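Local coordinates for protein leucyl-trna synthetase (Plasmodium knowlesi, PDB 5FOF) that is the editing domain of the ligase that charges tRNA(Leu) with leucine, and probably hydrolyses wrongly charged tRNA, at residues L188-D193 with H247-S252; V105-N110 with E136-C141; S218-A223 with A279-V284. All blocks are in the same frame, centred on the assembly; numbering follows the deposited sequence.

Contact 1. Residues L188-D193 with H247-S252; sequences LSEKKD and HNESFS
E190 and E249 both send CG to the side opposite the backbone nitrogen, with chi1 -171° in each, and both chains then bend at chi2. The two carboxylates are thereby carried toward each other between the loops, where the side chains cross at about a right angle and the carboxylate planes stand 66° apart. E190 OE1 lies 3.4 Å from E249 OE1. Both atoms are acceptors, which makes this a meeting of like charges. K191 may partly offset them: its bent chain crosses that of E249 and brings NZ to 3.9 Å from E249 OE1, a long salt bridge.

A water completes the polar link. It donates to E190 OE1 at 2.9 Å and to E249 O at 3.3 Å, and it accepts from F251 N at 2.7 Å, tying a side chain of one loop to the backbone of the other. The second oxygen, E190 OE2, approaches the F251 ring obliquely, 4.0 Å from CD2, and the ring also packs edge-to-face with Y90. Y90 bonds to the backbone of E190 as well, and thus touches both sides. At the far end N248 ND2 comes to 3.1 Å from D193 O.

Within 188-193 the loop is braced by K192, whose NZ donates in the carbonyl plane to a lone pair of S189 O.

The touching parts run 168° apart in direction without strand pairing. This is a water-bridged contact of two irregular surface loops, linking the turn before strand 194-198 to the run before strand 254-255 in the editing domain.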
ATOM      1  N   LEU A 188       3.873  -2.893 -11.273  1.00 52.04           N
ATOM      2  CA  LEU A 188       2.637  -2.809 -12.065  1.00 48.80           C
ATOM      3  C   LEU A 188       2.366  -1.415 -12.601  1.00 44.97           C
ATOM      4  O   LEU A 188       1.578  -1.266 -13.525  1.00 49.34           O
ATOM      5  CB  LEU A 188       1.440  -3.261 -11.225  1.00 48.24           C
ATOM      6  CG  LEU A 188       1.637  -4.503 -10.353  1.00 52.23           C
ATOM      7  CD1 LEU A 188       0.425  -4.718  -9.467  1.00 56.81           C
ATOM      8  CD2 LEU A 188       1.916  -5.749 -11.176  1.00 52.34           C
ATOM      9  N   SER A 189       2.996  -0.396 -12.029  1.00 45.87           N
ATOM     10  CA  SER A 189       2.717   0.998 -12.398  1.00 48.04           C
ATOM     11  C   SER A 189       3.318   1.363 -13.731  1.00 51.36           C
ATOM     12  O   SER A 189       4.351   0.833 -14.115  1.00 57.70           O
ATOM     13  CB  SER A 189       3.258   1.968 -11.338  1.00 44.76           C
ATOM     14  OG  SER A 189       4.489   1.517 -10.838  1.00 43.99           O
ATOM     15  N   GLU A 190       2.669   2.291 -14.419  1.00 56.90           N
ATOM     16  CA  GLU A 190       3.197   2.857 -15.643  1.00 60.75           C
ATOM     17  C   GLU A 190       4.525   3.575 -15.374  1.00 60.58           C
ATOM     18  O   GLU A 190       5.518   3.268 -16.028  1.00 58.41           O
ATOM     19  CB  GLU A 190       2.182   3.814 -16.262  1.00 64.51           C
ATOM     20  CG  GLU A 190       2.535   4.295 -17.661  1.00 65.36           C
ATOM     21  CD  GLU A 190       2.226   5.761 -17.880  1.00 70.91           C
ATOM     22  OE1 GLU A 190       2.290   6.546 -16.904  1.00 75.22           O
ATOM     23  OE2 GLU A 190       1.937   6.134 -19.039  1.00 77.01           O
ATOM     24  N   LYS A 191       4.553   4.504 -14.417  1.00 63.10           N
ATOM     25  CA  LYS A 191       5.803   5.207 -14.071  1.00 65.69           C
ATOM     26  C   LYS A 191       6.429   4.592 -12.845  1.00 69.21           C
ATOM     27  O   LYS A 191       5.744   3.922 -12.070  1.00 69.20           O
ATOM     28  CB  LYS A 191       5.566   6.700 -13.899  1.00 70.11           C
ATOM     29  CG  LYS A 191       4.898   7.289 -15.135  1.00 77.58           C
ATOM     30  CD  LYS A 191       5.508   8.591 -15.636  1.00 81.07           C
ATOM     31  CE  LYS A 191       5.072   8.858 -17.079  1.00 81.93           C
ATOM     32  NZ  LYS A 191       4.890  10.306 -17.376  1.00 83.59           N
ATOM     33  N   LYS A 192       7.744   4.777 -12.699  1.00 73.49           N
ATOM     34  CA  LYS A 192       8.517   4.130 -11.621  1.00 73.48           C
ATOM     35  C   LYS A 192       9.034   5.095 -10.555  1.00 70.04           C
ATOM     36  O   LYS A 192       9.640   4.655  -9.578  1.00 72.27           O
ATOM     37  CB  LYS A 192       9.697   3.323 -12.193  1.00 77.20           C
ATOM     38  CG  LYS A 192       9.322   2.222 -13.185  1.00 80.28           C
ATOM     39  CD  LYS A 192       8.569   1.074 -12.524  1.00 82.82           C
ATOM     40  CE  LYS A 192       8.122   0.015 -13.526  1.00 83.46           C
ATOM     41  NZ  LYS A 192       6.814  -0.599 -13.147  1.00 81.30           N
ATOM     42  N   ASP A 193       8.806   6.392 -10.718  1.00 63.71           N
ATOM     43  CA  ASP A 193       9.217   7.343  -9.687  1.00 68.26           C
ATOM     44  C   ASP A 193       7.969   7.837  -8.954  1.00 65.85           C
ATOM     45  O   ASP A 193       7.421   8.906  -9.252  1.00 58.35           O
ATOM     46  CB  ASP A 193      10.140   8.477 -10.206  1.00 73.14           C
ATOM     47  CG  ASP A 193       9.775   8.990 -11.591  1.00 75.27           C
ATOM     48  OD1 ASP A 193       8.901   8.405 -12.283  1.00 75.41           O
ATOM     49  OD2 ASP A 193      10.404   9.992 -11.989  1.00 76.44           O
ATOM     50  N   HIS A 247       3.781  16.333  -9.074  1.00 53.25           N
ATOM     51  CA  HIS A 247       2.958  16.547 -10.267  1.00 53.22           C
ATOM     52  C   HIS A 247       2.929  15.368 -11.238  1.00 51.04           C
ATOM     53  O   HIS A 247       2.617  15.545 -12.417  1.00 51.70           O
ATOM     54  CB  HIS A 247       3.367  17.864 -10.932  1.00 50.43           C
ATOM     55  CG  HIS A 247       3.152  19.055 -10.051  1.00 49.67           C
ATOM     56  ND1 HIS A 247       4.110  19.509  -9.167  1.00 48.64           N
ATOM     57  CD2 HIS A 247       2.078  19.867  -9.893  1.00 49.24           C
ATOM     58  CE1 HIS A 247       3.644  20.564  -8.519  1.00 49.25           C
ATOM     59  NE2 HIS A 247       2.413  20.802  -8.941  1.00 48.98           N
ATOM     60  N   ASN A 248       3.159  14.165 -10.716  1.00 48.59           N
ATOM     61  CA  ASN A 248       3.133  12.959 -11.539  1.00 51.83           C
ATOM     62  C   ASN A 248       1.750  12.705 -12.130  1.00 55.57           C
ATOM     63  O   ASN A 248       0.722  12.904 -11.460  1.00 47.45           O
ATOM     64  CB  ASN A 248       3.536  11.721 -10.745  1.00 51.25           C
ATOM     65  CG  ASN A 248       4.902  11.851 -10.110  1.00 51.38           C
ATOM     66  OD1 ASN A 248       5.703  12.699 -10.512  1.00 47.38           O
ATOM     67  ND2 ASN A 248       5.169  11.012  -9.097  1.00 49.06           N
ATOM     68  N   GLU A 249       1.761  12.285 -13.400  1.00 65.44           N
ATOM     69  CA  GLU A 249       0.580  11.818 -14.128  1.00 68.17           C
ATOM     70  C   GLU A 249       0.131  10.511 -13.491  1.00 61.06           C
ATOM     71  O   GLU A 249       0.950   9.770 -12.957  1.00 61.79           O
ATOM     72  CB  GLU A 249       0.928  11.564 -15.617  1.00 75.04           C
ATOM     73  CG  GLU A 249      -0.270  11.286 -16.551  1.00 83.17           C
ATOM     74  CD  GLU A 249      -0.084  10.131 -17.560  1.00 87.96           C
ATOM     75  OE1 GLU A 249       1.054   9.647 -17.761  1.00 98.69           O
ATOM     76  OE2 GLU A 249      -1.095   9.700 -18.172  1.00 77.27           O
ATOM     77  N   SER A 250      -1.170  10.259 -13.543  1.00 54.61           N
ATOM     78  CA  SER A 250      -1.749   8.976 -13.217  1.00 52.57           C
ATOM     79  C   SER A 250      -2.535   8.546 -14.437  1.00 53.03           C
ATOM     80  O   SER A 250      -3.530   9.173 -14.776  1.00 55.43           O
ATOM     81  CB  SER A 250      -2.692   9.127 -12.018  1.00 53.37           C
ATOM     82  OG  SER A 250      -3.470   7.963 -11.791  1.00 52.48           O
ATOM     83  N   PHE A 251      -2.092   7.487 -15.105  1.00 50.61           N
ATOM     84  CA  PHE A 251      -2.843   6.930 -16.219  1.00 51.43           C
ATOM     85  C   PHE A 251      -4.242   6.480 -15.760  1.00 52.26           C
ATOM     86  O   PHE A 251      -4.368   5.716 -14.802  1.00 53.72           O
ATOM     87  CB  PHE A 251      -2.094   5.735 -16.828  1.00 55.46           C
ATOM     88  CG  PHE A 251      -2.644   5.292 -18.162  1.00 60.80           C
ATOM     89  CD1 PHE A 251      -3.784   4.488 -18.241  1.00 62.89           C
ATOM     90  CD2 PHE A 251      -2.022   5.684 -19.348  1.00 63.83           C
ATOM     91  CE1 PHE A 251      -4.293   4.099 -19.473  1.00 66.54           C
ATOM     92  CE2 PHE A 251      -2.526   5.293 -20.581  1.00 67.41           C
ATOM     93  CZ  PHE A 251      -3.664   4.497 -20.645  1.00 68.74           C
ATOM     94  N   SER A 252      -5.283   6.928 -16.455  1.00 49.29           N
ATOM     95  CA  SER A 252      -6.654   6.590 -16.087  1.00 48.86           C
ATOM     96  C   SER A 252      -7.010   5.242 -16.639  1.00 50.19           C
ATOM     97  O   SER A 252      -7.070   5.078 -17.850  1.00 52.92           O
ATOM     98  CB  SER A 252      -7.643   7.618 -16.603  1.00 49.29           C
ATOM     99  OG  SER A 252      -8.943   7.291 -16.161  1.00 48.28           O
TER
HETATM  100  O   HOH W   1       0.525   6.989 -14.624  1.00 55.78           O

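Contact 2. Residues V105-N110 with E136-C141; sequences VTLGFN and ENVYIC
T106 and Y139 form the hydrogen-bonded pair at the middle of two antiparallel strands. T106 N donates to Y139 O at 2.8 Å, nearly straight at 171°, and Y139 N returns a bond to T106 O at 2.9 Å. G108 N continues the register by donating to N137 O at 3.1 Å. CA-H...O contacts from V105, L107 and V138 fill in between these bonds.

Apolar contacts gather on the face carrying V105, L107, V138 and I140. V105 CG1 meets V138 CG1 at 3.5 Å, while V138 CG2 reaches L107 CD2 at 3.8 Å. The L107 side chain also touches I131 and I132 of helix 128-134.

The other face is aromatic and polar. With chi1 -69°, Y139 CG lies opposite the carbonyl carbon, and the ring extends past G108, which has no side chain in its way. N137 CB covers one ring face near its rim. At the ring edge the hydroxyl donates to F109 O; the modelled separation of Y139 OH and F109 O, 2.4 Å, is too short to be read literally. N137 ND2 donates to Y139 OH at 3.0 Å, with an N-H...O angle of 160°, and also to N110 OD1, whose amide is turned almost perpendicular to its own.

Modelled this way, the amide gives both bonds from ND2 but places OD1 of N137 3.1 Å from another acceptor, E136 O. The bond from N137 probably orients the Y139 hydroxyl. Beyond the G108-N137 pair, the link between these segments passes to the side chains of Y139, N137 and N110.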
ATOM      1  N   VAL A 105       8.133  -2.382  10.946  1.00 43.87           N
ATOM      2  CA  VAL A 105       9.077  -2.874   9.953  1.00 43.86           C
ATOM      3  C   VAL A 105       9.510  -4.254  10.390  1.00 42.81           C
ATOM      4  O   VAL A 105       9.980  -4.436  11.515  1.00 45.62           O
ATOM      5  CB  VAL A 105      10.278  -1.923   9.828  1.00 44.76           C
ATOM      6  CG1 VAL A 105      11.283  -2.432   8.813  1.00 44.96           C
ATOM      7  CG2 VAL A 105       9.785  -0.540   9.428  1.00 47.31           C
ATOM      8  N   THR A 106       9.335  -5.230   9.512  1.00 41.15           N
ATOM      9  CA  THR A 106       9.591  -6.631   9.861  1.00 41.49           C
ATOM     10  C   THR A 106      10.250  -7.331   8.687  1.00 39.43           C
ATOM     11  O   THR A 106      10.537  -6.715   7.672  1.00 42.02           O
ATOM     12  CB  THR A 106       8.281  -7.351  10.329  1.00 44.10           C
ATOM     13  OG1 THR A 106       8.566  -8.686  10.778  1.00 48.06           O
ATOM     14  CG2 THR A 106       7.223  -7.409   9.229  1.00 43.60           C
ATOM     15  N   LEU A 107      10.522  -8.611   8.852  1.00 40.61           N
ATOM     16  CA  LEU A 107      11.056  -9.446   7.797  1.00 43.56           C
ATOM     17  C   LEU A 107      10.010 -10.482   7.428  1.00 45.17           C
ATOM     18  O   LEU A 107       9.356 -11.038   8.299  1.00 45.05           O
ATOM     19  CB  LEU A 107      12.303 -10.153   8.300  1.00 44.60           C
ATOM     20  CG  LEU A 107      13.502  -9.252   8.566  1.00 47.48           C
ATOM     21  CD1 LEU A 107      14.552  -9.979   9.384  1.00 48.19           C
ATOM     22  CD2 LEU A 107      14.104  -8.778   7.253  1.00 50.49           C
ATOM     23  N   GLY A 108       9.859 -10.745   6.134  1.00 48.75           N
ATOM     24  CA  GLY A 108       8.940 -11.777   5.650  1.00 46.87           C
ATOM     25  C   GLY A 108       9.383 -12.409   4.353  1.00 46.03           C
ATOM     26  O   GLY A 108      10.478 -12.134   3.847  1.00 44.45           O
ATOM     27  N   PHE A 109       8.497 -13.227   3.795  1.00 49.88           N
ATOM     28  CA  PHE A 109       8.820 -14.095   2.664  1.00 49.94           C
ATOM     29  C   PHE A 109       8.378 -13.450   1.367  1.00 52.50           C
ATOM     30  O   PHE A 109       7.497 -12.581   1.384  1.00 50.08           O
ATOM     31  CB  PHE A 109       8.130 -15.428   2.852  1.00 50.27           C
ATOM     32  CG  PHE A 109       8.367 -16.046   4.205  1.00 49.16           C
ATOM     33  CD1 PHE A 109       9.628 -16.469   4.576  1.00 52.55           C
ATOM     34  CD2 PHE A 109       7.333 -16.210   5.093  1.00 50.36           C
ATOM     35  CE1 PHE A 109       9.849 -17.057   5.810  1.00 53.98           C
ATOM     36  CE2 PHE A 109       7.537 -16.788   6.341  1.00 53.71           C
ATOM     37  CZ  PHE A 109       8.798 -17.216   6.697  1.00 55.96           C
ATOM     38  N   ASN A 110       8.997 -13.872   0.257  1.00 53.70           N
ATOM     39  CA  ASN A 110       8.669 -13.355  -1.091  1.00 57.61           C
ATOM     40  C   ASN A 110       7.352 -13.924  -1.651  1.00 59.89           C
ATOM     41  O   ASN A 110       6.603 -13.224  -2.345  1.00 59.68           O
ATOM     42  CB  ASN A 110       9.811 -13.639  -2.079  1.00 58.87           C
ATOM     43  CG  ASN A 110       9.831 -12.664  -3.244  1.00 62.15           C
ATOM     44  OD1 ASN A 110      10.050 -11.468  -3.051  1.00 68.55           O
ATOM     45  ND2 ASN A 110       9.606 -13.165  -4.460  1.00 62.75           N
ATOM     46  N   GLU A 136      14.022 -12.664   2.495  1.00 50.75           N
ATOM     47  CA  GLU A 136      14.709 -11.783   1.553  1.00 53.84           C
ATOM     48  C   GLU A 136      14.092 -10.394   1.483  1.00 51.18           C
ATOM     49  O   GLU A 136      14.645  -9.525   0.829  1.00 48.10           O
ATOM     50  CB  GLU A 136      14.782 -12.423   0.147  1.00 60.99           C
ATOM     51  CG  GLU A 136      15.930 -13.441  -0.038  1.00 66.98           C
ATOM     52  CD  GLU A 136      17.343 -12.812  -0.148  1.00 71.65           C
ATOM     53  OE1 GLU A 136      17.731 -12.398  -1.274  1.00 70.88           O
ATOM     54  OE2 GLU A 136      18.085 -12.762   0.881  1.00 69.97           O
ATOM     55  N   ASN A 137      12.968 -10.185   2.169  1.00 49.83           N
ATOM     56  CA  ASN A 137      12.187  -8.970   2.047  1.00 49.75           C
ATOM     57  C   ASN A 137      11.981  -8.314   3.402  1.00 46.93           C
ATOM     58  O   ASN A 137      11.665  -8.995   4.374  1.00 45.47           O
ATOM     59  CB  ASN A 137      10.817  -9.295   1.441  1.00 52.82           C
ATOM     60  CG  ASN A 137      10.873  -9.546  -0.058  1.00 56.60           C
ATOM     61  OD1 ASN A 137      11.943  -9.580  -0.662  1.00 61.67           O
ATOM     62  ND2 ASN A 137       9.702  -9.711  -0.671  1.00 58.92           N
ATOM     63  N   VAL A 138      12.178  -6.995   3.456  1.00 42.93           N
ATOM     64  CA  VAL A 138      11.850  -6.186   4.622  1.00 41.64           C
ATOM     65  C   VAL A 138      10.498  -5.583   4.324  1.00 38.96           C
ATOM     66  O   VAL A 138      10.376  -4.791   3.385  1.00 40.40           O
ATOM     67  CB  VAL A 138      12.873  -5.042   4.861  1.00 42.00           C
ATOM     68  CG1 VAL A 138      12.426  -4.144   6.007  1.00 41.58           C
ATOM     69  CG2 VAL A 138      14.249  -5.613   5.151  1.00 42.40           C
ATOM     70  N   TYR A 139       9.484  -5.963   5.094  1.00 36.82           N
ATOM     71  CA  TYR A 139       8.146  -5.430   4.874  1.00 36.25           C
ATOM     72  C   TYR A 139       7.841  -4.336   5.870  1.00 36.64           C
ATOM     73  O   TYR A 139       8.258  -4.400   7.027  1.00 37.02           O
ATOM     74  CB  TYR A 139       7.065  -6.504   4.950  1.00 35.28           C
ATOM     75  CG  TYR A 139       7.082  -7.498   3.823  1.00 35.38           C
ATOM     76  CD1 TYR A 139       7.119  -7.082   2.498  1.00 37.01           C
ATOM     77  CD2 TYR A 139       7.016  -8.859   4.081  1.00 36.43           C
ATOM     78  CE1 TYR A 139       7.147  -7.999   1.461  1.00 37.25           C
ATOM     79  CE2 TYR A 139       7.028  -9.781   3.053  1.00 37.07           C
ATOM     80  CZ  TYR A 139       7.095  -9.349   1.746  1.00 36.26           C
ATOM     81  OH  TYR A 139       7.115 -10.264   0.727  1.00 33.59           O
ATOM     82  N   ILE A 140       7.088  -3.353   5.392  1.00 37.84           N
ATOM     83  CA  ILE A 140       6.585  -2.253   6.186  1.00 39.34           C
ATOM     84  C   ILE A 140       5.055  -2.300   6.098  1.00 41.81           C
ATOM     85  O   ILE A 140       4.491  -2.316   4.995  1.00 42.50           O
ATOM     86  CB  ILE A 140       7.116  -0.903   5.653  1.00 37.97           C
ATOM     87  CG1 ILE A 140       8.640  -0.959   5.532  1.00 37.94           C
ATOM     88  CG2 ILE A 140       6.693   0.253   6.559  1.00 39.47           C
ATOM     89  CD1 ILE A 140       9.303   0.351   5.192  1.00 39.21           C
ATOM     90  N   CYS A 141       4.397  -2.294   7.259  1.00 41.39           N
ATOM     91  CA  CYS A 141       2.951  -2.367   7.336  1.00 40.76           C
ATOM     92  C   CYS A 141       2.427  -2.024   8.713  1.00 41.23           C
ATOM     93  O   CYS A 141       3.176  -2.053   9.683  1.00 40.86           O
ATOM     94  CB  CYS A 141       2.513  -3.782   7.039  1.00 39.88           C
ATOM     95  SG  CYS A 141       3.209  -4.915   8.218  1.00 40.03           S
TER

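Contact 3. Residues S218-A223 with A279-V284; sequences SADDYA and AKLQKV
L281 is the main bump of this contact, and the hollow it enters is the side of helix 219-230 formed by A219, D220 and A223. Its CG lies opposite the backbone nitrogen (chi1 -170°), which directs the forked end at the other helix. The fork is divided: CD1 comes 4.2 Å from A219 CB, while CD2 lies 4.1 Å from A223 CB and 3.7 Å from D220 OD1. A219 and A223, one helical turn apart, have such small side chains that the leucine fork can approach the helix surface closely; the nearest CA atoms, those of D220 and L281, are 7.1 Å apart.

V284 adds a second, smaller bump on the same side of its helix. Its CG1 reaches A219 CB at 4.1 Å, so the A219 methyl touches both L281 and V284. This is helix-to-helix packing within the editing domain, placed at the very start of helix 219-230. S218 is the N-cap there, its OG accepting from D221 N at 3.0 Å with an N-H...O angle of 163°.

D220 forms one wall of the hollow. Its side chain crosses that of L281 at about a right angle and lays OD1 against the CD2 methyl. Its other oxygen, OD2, makes a salt bridge to K285, the residue directly after V284, and this adds an ionic link between the same two helices beside the apolar fit. Further along, A223 also touches Y276 and, on helix 263-270, Y268.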
ATOM      1  N   SER A 218      -9.690   7.601  -8.622  1.00 50.58           N
ATOM      2  CA  SER A 218     -10.186   7.716  -7.247  1.00 46.08           C
ATOM      3  C   SER A 218     -10.420   9.176  -6.887  1.00 45.56           C
ATOM      4  O   SER A 218      -9.520  10.008  -7.023  1.00 48.55           O
ATOM      5  CB  SER A 218      -9.210   7.073  -6.266  1.00 44.35           C
ATOM      6  OG  SER A 218      -9.401   7.535  -4.928  1.00 42.18           O
ATOM      7  N   ALA A 219     -11.626   9.482  -6.411  1.00 45.10           N
ATOM      8  CA  ALA A 219     -11.978  10.850  -6.034  1.00 44.34           C
ATOM      9  C   ALA A 219     -11.220  11.279  -4.790  1.00 43.00           C
ATOM     10  O   ALA A 219     -10.825  12.430  -4.666  1.00 46.64           O
ATOM     11  CB  ALA A 219     -13.472  10.957  -5.806  1.00 44.38           C
ATOM     12  N   ASP A 220     -11.009  10.328  -3.887  1.00 43.56           N
ATOM     13  CA  ASP A 220     -10.312  10.554  -2.625  1.00 40.24           C
ATOM     14  C   ASP A 220      -8.818  10.820  -2.875  1.00 45.55           C
ATOM     15  O   ASP A 220      -8.222  11.710  -2.254  1.00 44.92           O
ATOM     16  CB  ASP A 220     -10.526   9.316  -1.750  1.00 36.52           C
ATOM     17  CG  ASP A 220     -10.031   9.482  -0.321  1.00 39.03           C
ATOM     18  OD1 ASP A 220      -9.970  10.620   0.209  1.00 43.33           O
ATOM     19  OD2 ASP A 220      -9.709   8.443   0.300  1.00 36.42           O
ATOM     20  N   ASP A 221      -8.226  10.037  -3.786  1.00 47.88           N
ATOM     21  CA  ASP A 221      -6.820  10.197  -4.172  1.00 48.81           C
ATOM     22  C   ASP A 221      -6.607  11.532  -4.901  1.00 47.36           C
ATOM     23  O   ASP A 221      -5.664  12.263  -4.594  1.00 46.10           O
ATOM     24  CB  ASP A 221      -6.329   9.026  -5.061  1.00 48.85           C
ATOM     25  CG  ASP A 221      -6.404   7.645  -4.366  1.00 48.25           C
ATOM     26  OD1 ASP A 221      -6.498   7.550  -3.112  1.00 50.22           O
ATOM     27  OD2 ASP A 221      -6.355   6.639  -5.107  1.00 43.33           O
ATOM     28  N   TYR A 222      -7.486  11.855  -5.848  1.00 47.34           N
ATOM     29  CA  TYR A 222      -7.422  13.167  -6.539  1.00 52.01           C
ATOM     30  C   TYR A 222      -7.497  14.362  -5.572  1.00 53.39           C
ATOM     31  O   TYR A 222      -6.825  15.372  -5.779  1.00 57.06           O
ATOM     32  CB  TYR A 222      -8.548  13.297  -7.582  1.00 51.08           C
ATOM     33  CG  TYR A 222      -8.462  14.525  -8.480  1.00 52.39           C
ATOM     34  CD1 TYR A 222      -9.040  15.738  -8.108  1.00 54.95           C
ATOM     35  CD2 TYR A 222      -7.835  14.462  -9.723  1.00 53.92           C
ATOM     36  CE1 TYR A 222      -8.970  16.857  -8.934  1.00 55.37           C
ATOM     37  CE2 TYR A 222      -7.761  15.571 -10.551  1.00 54.07           C
ATOM     38  CZ  TYR A 222      -8.327  16.767 -10.155  1.00 54.74           C
ATOM     39  OH  TYR A 222      -8.255  17.855 -10.995  1.00 55.09           O
ATOM     40  N   ALA A 223      -8.332  14.241  -4.547  1.00 51.74           N
ATOM     41  CA  ALA A 223      -8.589  15.319  -3.604  1.00 53.43           C
ATOM     42  C   ALA A 223      -7.415  15.512  -2.669  1.00 51.41           C
ATOM     43  O   ALA A 223      -7.117  16.627  -2.276  1.00 50.66           O
ATOM     44  CB  ALA A 223      -9.846  15.016  -2.793  1.00 58.20           C
ATOM     45  N   ALA A 279     -16.313  15.933   4.791  1.00 69.76           N
ATOM     46  CA  ALA A 279     -17.136  14.827   5.268  1.00 69.37           C
ATOM     47  C   ALA A 279     -18.055  14.278   4.177  1.00 68.20           C
ATOM     48  O   ALA A 279     -18.416  13.106   4.215  1.00 69.95           O
ATOM     49  CB  ALA A 279     -17.943  15.260   6.478  1.00 72.66           C
ATOM     50  N   LYS A 280     -18.417  15.133   3.215  1.00 66.62           N
ATOM     51  CA  LYS A 280     -19.189  14.745   2.021  1.00 65.15           C
ATOM     52  C   LYS A 280     -18.527  13.650   1.167  1.00 65.55           C
ATOM     53  O   LYS A 280     -19.212  12.863   0.494  1.00 63.47           O
ATOM     54  CB  LYS A 280     -19.417  15.994   1.158  1.00 67.09           C
ATOM     55  CG  LYS A 280     -20.332  15.815  -0.038  1.00 71.86           C
ATOM     56  CD  LYS A 280     -20.361  17.083  -0.873  1.00 78.81           C
ATOM     57  CE  LYS A 280     -21.388  16.979  -1.994  1.00 85.73           C
ATOM     58  NZ  LYS A 280     -21.636  18.287  -2.669  1.00 88.88           N
ATOM     59  N   LEU A 281     -17.196  13.618   1.181  1.00 67.97           N
ATOM     60  CA  LEU A 281     -16.428  12.726   0.313  1.00 65.29           C
ATOM     61  C   LEU A 281     -16.700  11.247   0.553  1.00 60.99           C
ATOM     62  O   LEU A 281     -16.702  10.474  -0.397  1.00 57.00           O
ATOM     63  CB  LEU A 281     -14.930  13.012   0.465  1.00 64.76           C
ATOM     64  CG  LEU A 281     -13.911  12.383  -0.500  1.00 63.86           C
ATOM     65  CD1 LEU A 281     -14.389  12.347  -1.946  1.00 62.59           C
ATOM     66  CD2 LEU A 281     -12.597  13.149  -0.397  1.00 64.77           C
ATOM     67  N   GLN A 282     -16.955  10.865   1.804  1.00 63.20           N
ATOM     68  CA  GLN A 282     -17.140   9.449   2.164  1.00 69.33           C
ATOM     69  C   GLN A 282     -18.160   8.747   1.262  1.00 66.63           C
ATOM     70  O   GLN A 282     -17.906   7.627   0.807  1.00 60.52           O
ATOM     71  CB  GLN A 282     -17.543   9.296   3.640  1.00 74.14           C
ATOM     72  CG  GLN A 282     -17.472   7.860   4.182  1.00 80.20           C
ATOM     73  CD  GLN A 282     -16.049   7.303   4.279  1.00 81.73           C
ATOM     74  OE1 GLN A 282     -15.806   6.141   3.948  1.00 83.19           O
ATOM     75  NE2 GLN A 282     -15.110   8.127   4.747  1.00 74.96           N
ATOM     76  N   LYS A 283     -19.283   9.428   0.999  1.00 67.48           N
ATOM     77  CA  LYS A 283     -20.346   8.927   0.097  1.00 67.66           C
ATOM     78  C   LYS A 283     -20.053   9.073  -1.412  1.00 61.34           C
ATOM     79  O   LYS A 283     -20.547   8.277  -2.231  1.00 56.14           O
ATOM     80  CB  LYS A 283     -21.715   9.566   0.439  1.00 73.56           C
ATOM     81  CG  LYS A 283     -22.539   8.775   1.453  1.00 80.55           C
ATOM     82  CD  LYS A 283     -23.128   7.507   0.835  1.00 85.11           C
ATOM     83  CE  LYS A 283     -23.784   6.610   1.872  1.00 86.81           C
ATOM     84  NZ  LYS A 283     -25.148   7.087   2.221  1.00 86.83           N
ATOM     85  N   VAL A 284     -19.277  10.088  -1.785  1.00 56.76           N
ATOM     86  CA  VAL A 284     -18.833  10.226  -3.171  1.00 55.32           C
ATOM     87  C   VAL A 284     -18.041   8.963  -3.545  1.00 54.96           C
ATOM     88  O   VAL A 284     -18.310   8.332  -4.572  1.00 51.38           O
ATOM     89  CB  VAL A 284     -17.970  11.499  -3.376  1.00 56.38           C
ATOM     90  CG1 VAL A 284     -17.394  11.566  -4.789  1.00 55.93           C
ATOM     91  CG2 VAL A 284     -18.793  12.739  -3.094  1.00 58.01           C
TER

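Overall arrangement
Contacts 2 and 3 are buried, whereas contact 1 lies at the surface, and their chemistry follows. Contact 2 joins strands of the mixed sheet through backbone hydrogen bonds, with apolar and polar faces; contact 3 joins two helices mainly by methyl packing; contact 1 relies on charge and a bridging water between loops. No helix or strand serves two of them. Contacts 1 and 3 interleave along the chain and are near neighbours, their nearest atoms about 7 Å apart. Contact 2 closes earlier in the sequence and sits across the chain's centre from contact 3, with centres about 31 Å apart.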